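Local coordinates for putative electron transport related protein (Corynebacterium diphtheriae, PDB 4PQ1) that probably acts as a thioredoxin-like thiol-disulfide oxidoreductase, a DsbF homologue with a CxxC active-site disulfide, at residues A[78-89]-A[103-113]. Residues are numbered along the deposited sequence; the frame is centred on the assembly and turned at random.
Sequences TVVGINVRDYSK and YPSIYDPPFKT
Gly81, Ile82 and Asn83 pair in parallel with Ser105, Ile106 and Tyr107 at the edge of the central sheet of this thioredoxin-like fold. Strands 77-83 and 105-107 are joined through helix 89-98 as a beta-alpha-beta crossover. Gly81 N donates a hydrogen bond to Pro104 O (2.9 Å); Ile106 N donates to Gly81 O, Asn83 N to Ile106 O and Asp108 N to Asn83 O. Beyond the strands, Arg85 N donates to Pro109 O.

Ser105 OG packs against Gly81 CA at 3.3 Å and is hydrogen-bonded to Trp52 NE1. On the face bearing Ile82 and Ile106, Ile82 CD1 meets Thr113 CG2 tip to tip at 3.6 Å. Val84 CG1 sits over one face of the Phe111 ring, offset toward its rim.

Tyr107 carries much of the other face. Its CG is anti to the backbone N (chi1 -176°), which lays the ring alongside Asn83. Asn83 OD1 meets the ring edge at CD1, 3.1 Å away. Lys89 CG lies over the ring centre, 3.8 Å from the centroid, and Pro109 CD lies over the opposite face, toward its rim. Lys89 NZ continues to a salt bridge with Glu30. Tyr107 OH donates a short hydrogen bond to Asp86 O (2.5 Å) in the carbonyl plane.

Asn83 ND2 donates to the anti lone pair of Asp86 OD2 (2.8 Å), which also accepts from Gln54 N. The Asp86 side chain is close to the Cys56-Cys59 disulfide but does not touch it. The Tyr107 hydroxyl thus engages Asp86 O, while Asn83, itself paired in the sheet, holds the carboxylate. Together they tie the loop after strand 77-83 to the edge strand.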
ATOM      1  N   THR A  78       9.303   4.405   1.292  1.00 35.77           N
ATOM      2  CA  THR A  78       9.119   3.009   1.665  1.00 32.31           C
ATOM      3  C   THR A  78       7.825   2.450   1.086  1.00 32.24           C
ATOM      4  O   THR A  78       6.867   3.189   0.843  1.00 31.82           O
ATOM      5  CB  THR A  78       9.075   2.837   3.204  1.00 27.91           C
ATOM      6  OG1 THR A  78       9.170   1.450   3.541  1.00 36.29           O
ATOM      7  CG2 THR A  78       7.761   3.370   3.773  1.00 25.21           C
ATOM      8  N   VAL A  79       7.799   1.139   0.863  1.00 26.94           N
ATOM      9  CA  VAL A  79       6.539   0.439   0.655  1.00 27.13           C
ATOM     10  C   VAL A  79       6.054  -0.014   2.028  1.00 23.82           C
ATOM     11  O   VAL A  79       6.861  -0.342   2.896  1.00 23.71           O
ATOM     12  CB  VAL A  79       6.693  -0.774  -0.301  1.00 29.83           C
ATOM     13  CG1 VAL A  79       5.377  -1.541  -0.428  1.00 18.52           C
ATOM     14  CG2 VAL A  79       7.180  -0.308  -1.684  1.00 23.73           C
ATOM     15  N   VAL A  80       4.746   0.023   2.244  1.00 27.55           N
ATOM     16  CA  VAL A  80       4.142  -0.579   3.435  1.00 25.25           C
ATOM     17  C   VAL A  80       3.000  -1.493   3.038  1.00 22.30           C
ATOM     18  O   VAL A  80       2.024  -1.054   2.443  1.00 25.49           O
ATOM     19  CB  VAL A  80       3.605   0.470   4.409  1.00 25.41           C
ATOM     20  CG1 VAL A  80       2.874  -0.231   5.554  1.00 22.04           C
ATOM     21  CG2 VAL A  80       4.743   1.315   4.932  1.00 17.29           C
ATOM     22  N   GLY A  81       3.124  -2.778   3.347  1.00 29.57           N
ATOM     23  CA  GLY A  81       2.103  -3.721   2.951  1.00 18.60           C
ATOM     24  C   GLY A  81       0.972  -3.714   3.943  1.00 16.54           C
ATOM     25  O   GLY A  81       1.156  -3.436   5.134  1.00 18.44           O
ATOM     26  N   ILE A  82      -0.217  -4.014   3.451  1.00 15.21           N
ATOM     27  CA  ILE A  82      -1.352  -4.228   4.334  1.00 16.68           C
ATOM     28  C   ILE A  82      -1.861  -5.645   4.063  1.00 19.87           C
ATOM     29  O   ILE A  82      -2.594  -5.891   3.107  1.00 21.43           O
ATOM     30  CB  ILE A  82      -2.455  -3.172   4.110  1.00 20.74           C
ATOM     31  CG1 ILE A  82      -1.892  -1.775   4.375  1.00 20.66           C
ATOM     32  CG2 ILE A  82      -3.672  -3.436   4.993  1.00 17.60           C
ATOM     33  CD1 ILE A  82      -2.868  -0.668   4.090  1.00 30.03           C
ATOM     34  N   ASN A  83      -1.445  -6.578   4.906  1.00 20.70           N
ATOM     35  CA  ASN A  83      -1.758  -7.993   4.727  1.00 18.74           C
ATOM     36  C   ASN A  83      -3.190  -8.262   5.171  1.00 20.96           C
ATOM     37  O   ASN A  83      -3.517  -8.119   6.359  1.00 20.46           O
ATOM     38  CB  ASN A  83      -0.731  -8.827   5.503  1.00 23.64           C
ATOM     39  CG  ASN A  83      -1.017 -10.326   5.481  1.00 20.00           C
ATOM     40  OD1 ASN A  83      -1.128 -10.941   6.534  1.00 22.14           O
ATOM     41  ND2 ASN A  83      -1.134 -10.909   4.294  1.00 18.79           N
ATOM     42  N   VAL A  84      -4.068  -8.580   4.216  1.00 15.72           N
ATOM     43  CA  VAL A  84      -5.471  -8.799   4.559  1.00 21.54           C
ATOM     44  C   VAL A  84      -5.878 -10.268   4.301  1.00 21.84           C
ATOM     45  O   VAL A  84      -5.282 -10.943   3.468  1.00 17.72           O
ATOM     46  CB  VAL A  84      -6.410  -7.839   3.777  1.00 22.56           C
ATOM     47  CG1 VAL A  84      -5.977  -6.363   3.989  1.00 18.72           C
ATOM     48  CG2 VAL A  84      -6.439  -8.177   2.291  1.00 18.44           C
ATOM     49  N   ARG A  85      -6.868 -10.750   5.051  1.00 24.94           N
ATOM     50  CA  ARG A  85      -7.488 -12.058   4.802  1.00 26.07           C
ATOM     51  C   ARG A  85      -6.505 -13.216   4.919  1.00 21.99           C
ATOM     52  O   ARG A  85      -6.767 -14.324   4.458  1.00 28.69           O
ATOM     53  CB  ARG A  85      -8.147 -12.089   3.423  1.00 28.07           C
ATOM     54  CG  ARG A  85      -9.611 -11.730   3.433  1.00 33.15           C
ATOM     55  CD  ARG A  85     -10.109 -11.283   2.059  1.00 29.83           C
ATOM     56  NE  ARG A  85     -10.792 -10.014   2.214  1.00 45.19           N
ATOM     57  CZ  ARG A  85     -10.997  -9.117   1.260  1.00 36.70           C
ATOM     58  NH1 ARG A  85     -10.588  -9.324   0.013  1.00 29.85           N
ATOM     59  NH2 ARG A  85     -11.628  -7.996   1.576  1.00 38.36           N
ATOM     60  N   ASP A  86      -5.370 -12.946   5.546  1.00 24.88           N
ATOM     61  CA  ASP A  86      -4.460 -13.993   5.955  1.00 24.58           C
ATOM     62  C   ASP A  86      -4.684 -14.237   7.439  1.00 25.07           C
ATOM     63  O   ASP A  86      -4.040 -13.622   8.294  1.00 29.36           O
ATOM     64  CB  ASP A  86      -3.014 -13.614   5.648  1.00 23.75           C
ATOM     65  CG  ASP A  86      -2.512 -14.256   4.374  1.00 25.96           C
ATOM     66  OD1 ASP A  86      -2.820 -15.447   4.164  1.00 22.74           O
ATOM     67  OD2 ASP A  86      -1.811 -13.579   3.586  1.00 25.34           O
ATOM     68  N   TYR A  87      -5.632 -15.121   7.732  1.00 23.90           N
ATOM     69  CA  TYR A  87      -6.053 -15.382   9.104  1.00 27.75           C
ATOM     70  C   TYR A  87      -5.050 -16.243   9.841  1.00 28.44           C
ATOM     71  O   TYR A  87      -5.046 -16.299  11.069  1.00 27.30           O
ATOM     72  CB  TYR A  87      -7.431 -16.030   9.116  1.00 26.67           C
ATOM     73  CG  TYR A  87      -8.446 -15.184   8.401  1.00 26.48           C
ATOM     74  CD1 TYR A  87      -8.758 -13.904   8.855  1.00 27.63           C
ATOM     75  CD2 TYR A  87      -9.074 -15.641   7.251  1.00 30.94           C
ATOM     76  CE1 TYR A  87      -9.681 -13.101   8.179  1.00 27.62           C
ATOM     77  CE2 TYR A  87     -10.000 -14.851   6.574  1.00 28.45           C
ATOM     78  CZ  TYR A  87     -10.302 -13.587   7.048  1.00 31.03           C
ATOM     79  OH  TYR A  87     -11.221 -12.809   6.384  1.00 27.13           O
ATOM     80  N   SER A  88      -4.187 -16.906   9.090  1.00 23.77           N
ATOM     81  CA  SER A  88      -3.071 -17.587   9.712  1.00 32.39           C
ATOM     82  C   SER A  88      -1.847 -16.755   9.418  1.00 29.01           C
ATOM     83  O   SER A  88      -1.381 -16.686   8.274  1.00 22.55           O
ATOM     84  CB  SER A  88      -2.924 -19.032   9.200  1.00 25.67           C
ATOM     85  OG  SER A  88      -3.910 -19.867   9.791  1.00 23.58           O
ATOM     86  N   LYS A  89      -1.339 -16.108  10.461  1.00 28.67           N
ATOM     87  CA  LYS A  89      -0.231 -15.178  10.312  1.00 30.48           C
ATOM     88  C   LYS A  89       1.038 -15.875   9.819  1.00 29.02           C
ATOM     89  O   LYS A  89       1.806 -15.296   9.041  1.00 23.00           O
ATOM     90  CB  LYS A  89       0.051 -14.463  11.636  1.00 28.62           C
ATOM     91  CG  LYS A  89       0.933 -13.241  11.492  1.00 26.72           C
ATOM     92  CD  LYS A  89       1.174 -12.569  12.828  1.00 25.54           C
ATOM     93  CE  LYS A  89       1.799 -11.200  12.647  1.00 29.64           C
ATOM     94  NZ  LYS A  89       2.025 -10.504  13.949  1.00 29.61           N
ATOM     95  N   TYR A 103      10.313  -5.009   3.093  1.00 27.14           N
ATOM     96  CA  TYR A 103       9.512  -3.901   3.616  1.00 28.77           C
ATOM     97  C   TYR A 103       8.427  -4.366   4.598  1.00 30.50           C
ATOM     98  O   TYR A 103       7.966  -5.517   4.529  1.00 30.67           O
ATOM     99  CB  TYR A 103       8.900  -3.101   2.465  1.00 25.24           C
ATOM    100  CG  TYR A 103       8.015  -3.857   1.505  1.00 27.49           C
ATOM    101  CD1 TYR A 103       6.667  -4.071   1.788  1.00 34.70           C
ATOM    102  CD2 TYR A 103       8.508  -4.309   0.288  1.00 22.36           C
ATOM    103  CE1 TYR A 103       5.841  -4.742   0.894  1.00 28.81           C
ATOM    104  CE2 TYR A 103       7.691  -4.977  -0.612  1.00 23.02           C
ATOM    105  CZ  TYR A 103       6.361  -5.186  -0.302  1.00 24.56           C
ATOM    106  OH  TYR A 103       5.543  -5.843  -1.184  1.00 29.10           O
ATOM    107  N   PRO A 104       8.021  -3.476   5.525  1.00 31.87           N
ATOM    108  CA  PRO A 104       7.105  -3.906   6.586  1.00 32.87           C
ATOM    109  C   PRO A 104       5.675  -4.048   6.090  1.00 30.40           C
ATOM    110  O   PRO A 104       5.310  -3.432   5.080  1.00 25.38           O
ATOM    111  CB  PRO A 104       7.207  -2.775   7.604  1.00 38.84           C
ATOM    112  CG  PRO A 104       7.441  -1.566   6.767  1.00 23.03           C
ATOM    113  CD  PRO A 104       8.257  -2.017   5.576  1.00 28.62           C
ATOM    114  N   SER A 105       4.889  -4.869   6.783  1.00 27.74           N
ATOM    115  CA  SER A 105       3.466  -5.001   6.500  1.00 26.36           C
ATOM    116  C   SER A 105       2.678  -4.840   7.783  1.00 26.86           C
ATOM    117  O   SER A 105       3.093  -5.310   8.839  1.00 31.49           O
ATOM    118  CB  SER A 105       3.133  -6.359   5.861  1.00 25.18           C
ATOM    119  OG  SER A 105       3.389  -6.372   4.466  1.00 31.14           O
ATOM    120  N   ILE A 106       1.546  -4.156   7.692  1.00 23.51           N
ATOM    121  CA  ILE A 106       0.584  -4.180   8.775  1.00 23.47           C
ATOM    122  C   ILE A 106      -0.238  -5.457   8.681  1.00 29.42           C
ATOM    123  O   ILE A 106      -0.791  -5.771   7.624  1.00 27.75           O
ATOM    124  CB  ILE A 106      -0.337  -2.958   8.735  1.00 28.28           C
ATOM    125  CG1 ILE A 106       0.488  -1.688   8.948  1.00 26.13           C
ATOM    126  CG2 ILE A 106      -1.441  -3.097   9.766  1.00 28.64           C
ATOM    127  CD1 ILE A 106      -0.345  -0.456   8.991  1.00 24.76           C
ATOM    128  N   TYR A 107      -0.310  -6.209   9.774  1.00 27.88           N
ATOM    129  CA  TYR A 107      -1.135  -7.413   9.777  1.00 22.35           C
ATOM    130  C   TYR A 107      -2.587  -7.074  10.093  1.00 22.47           C
ATOM    131  O   TYR A 107      -2.941  -6.781  11.236  1.00 26.49           O
ATOM    132  CB  TYR A 107      -0.586  -8.442  10.770  1.00 24.44           C
ATOM    133  CG  TYR A 107      -1.345  -9.745  10.756  1.00 23.86           C
ATOM    134  CD1 TYR A 107      -1.306 -10.578   9.648  1.00 28.79           C
ATOM    135  CD2 TYR A 107      -2.105 -10.143  11.854  1.00 22.94           C
ATOM    136  CE1 TYR A 107      -2.004 -11.774   9.631  1.00 28.01           C
ATOM    137  CE2 TYR A 107      -2.800 -11.321  11.842  1.00 24.25           C
ATOM    138  CZ  TYR A 107      -2.747 -12.135  10.730  1.00 26.93           C
ATOM    139  OH  TYR A 107      -3.442 -13.319  10.715  1.00 29.14           O
ATOM    140  N   ASP A 108      -3.438  -7.139   9.077  1.00 19.44           N
ATOM    141  CA  ASP A 108      -4.797  -6.629   9.214  1.00 24.68           C
ATOM    142  C   ASP A 108      -5.770  -7.574   8.510  1.00 22.68           C
ATOM    143  O   ASP A 108      -6.286  -7.253   7.441  1.00 27.15           O
ATOM    144  CB  ASP A 108      -4.854  -5.176   8.647  1.00 21.89           C
ATOM    145  CG  ASP A 108      -6.253  -4.560   8.654  1.00 26.20           C
ATOM    146  OD1 ASP A 108      -7.173  -5.063   9.339  1.00 22.38           O
ATOM    147  OD2 ASP A 108      -6.427  -3.534   7.954  1.00 27.85           O
ATOM    148  N   PRO A 109      -6.024  -8.755   9.113  1.00 24.96           N
ATOM    149  CA  PRO A 109      -6.843  -9.765   8.416  1.00 28.35           C
ATOM    150  C   PRO A 109      -8.204  -9.252   7.908  1.00 29.60           C
ATOM    151  O   PRO A 109      -8.594  -9.649   6.809  1.00 25.89           O
ATOM    152  CB  PRO A 109      -7.040 -10.855   9.476  1.00 28.40           C
ATOM    153  CG  PRO A 109      -5.864 -10.712  10.386  1.00 28.23           C
ATOM    154  CD  PRO A 109      -5.552  -9.230  10.426  1.00 23.23           C
ATOM    155  N   PRO A 110      -8.911  -8.388   8.669  1.00 22.16           N
ATOM    156  CA  PRO A 110     -10.223  -8.032   8.117  1.00 20.78           C
ATOM    157  C   PRO A 110     -10.210  -6.698   7.356  1.00 26.93           C
ATOM    158  O   PRO A 110     -11.266  -6.184   6.995  1.00 22.04           O
ATOM    159  CB  PRO A 110     -11.096  -7.932   9.361  1.00 20.29           C
ATOM    160  CG  PRO A 110     -10.159  -7.410  10.406  1.00 23.95           C
ATOM    161  CD  PRO A 110      -8.792  -7.981  10.083  1.00 21.15           C
ATOM    162  N   PHE A 111      -9.018  -6.160   7.134  1.00 22.29           N
ATOM    163  CA  PHE A 111      -8.821  -4.970   6.326  1.00 29.15           C
ATOM    164  C   PHE A 111      -9.567  -3.757   6.912  1.00 30.43           C
ATOM    165  O   PHE A 111     -10.222  -3.004   6.200  1.00 22.94           O
ATOM    166  CB  PHE A 111      -9.229  -5.262   4.867  1.00 20.59           C
ATOM    167  CG  PHE A 111      -8.643  -4.292   3.858  1.00 28.93           C
ATOM    168  CD1 PHE A 111      -7.749  -3.304   4.253  1.00 24.10           C
ATOM    169  CD2 PHE A 111      -8.922  -4.425   2.505  1.00 26.06           C
ATOM    170  CE1 PHE A 111      -7.216  -2.435   3.338  1.00 30.99           C
ATOM    171  CE2 PHE A 111      -8.365  -3.555   1.575  1.00 25.40           C
ATOM    172  CZ  PHE A 111      -7.521  -2.561   1.991  1.00 28.19           C
ATOM    173  N   LYS A 112      -9.433  -3.578   8.222  1.00 25.49           N
ATOM    174  CA  LYS A 112     -10.065  -2.471   8.896  1.00 27.02           C
ATOM    175  C   LYS A 112      -9.445  -1.158   8.416  1.00 30.14           C
ATOM    176  O   LYS A 112     -10.091  -0.105   8.445  1.00 31.47           O
ATOM    177  CB  LYS A 112      -9.939  -2.618  10.417  1.00 22.70           C
ATOM    178  CG  LYS A 112     -10.912  -3.624  11.031  1.00 24.31           C
ATOM    179  CD  LYS A 112     -10.638  -3.828  12.517  1.00 24.49           C
ATOM    180  CE  LYS A 112     -11.690  -4.726  13.151  1.00 33.84           C
ATOM    181  NZ  LYS A 112     -13.077  -4.212  12.947  1.00 41.82           N
ATOM    182  N   THR A 113      -8.198  -1.240   7.951  1.00 28.78           N
ATOM    183  CA  THR A 113      -7.455  -0.090   7.430  1.00 29.97           C
ATOM    184  C   THR A 113      -8.170   0.591   6.266  1.00 32.03           C
ATOM    185  O   THR A 113      -7.986   1.786   6.017  1.00 31.08           O
ATOM    186  CB  THR A 113      -6.047  -0.511   6.959  1.00 29.59           C
ATOM    187  OG1 THR A 113      -5.324  -1.054   8.060  0.96 31.11           O
ATOM    188  CG2 THR A 113      -5.272   0.672   6.432  1.00 36.09           C
TER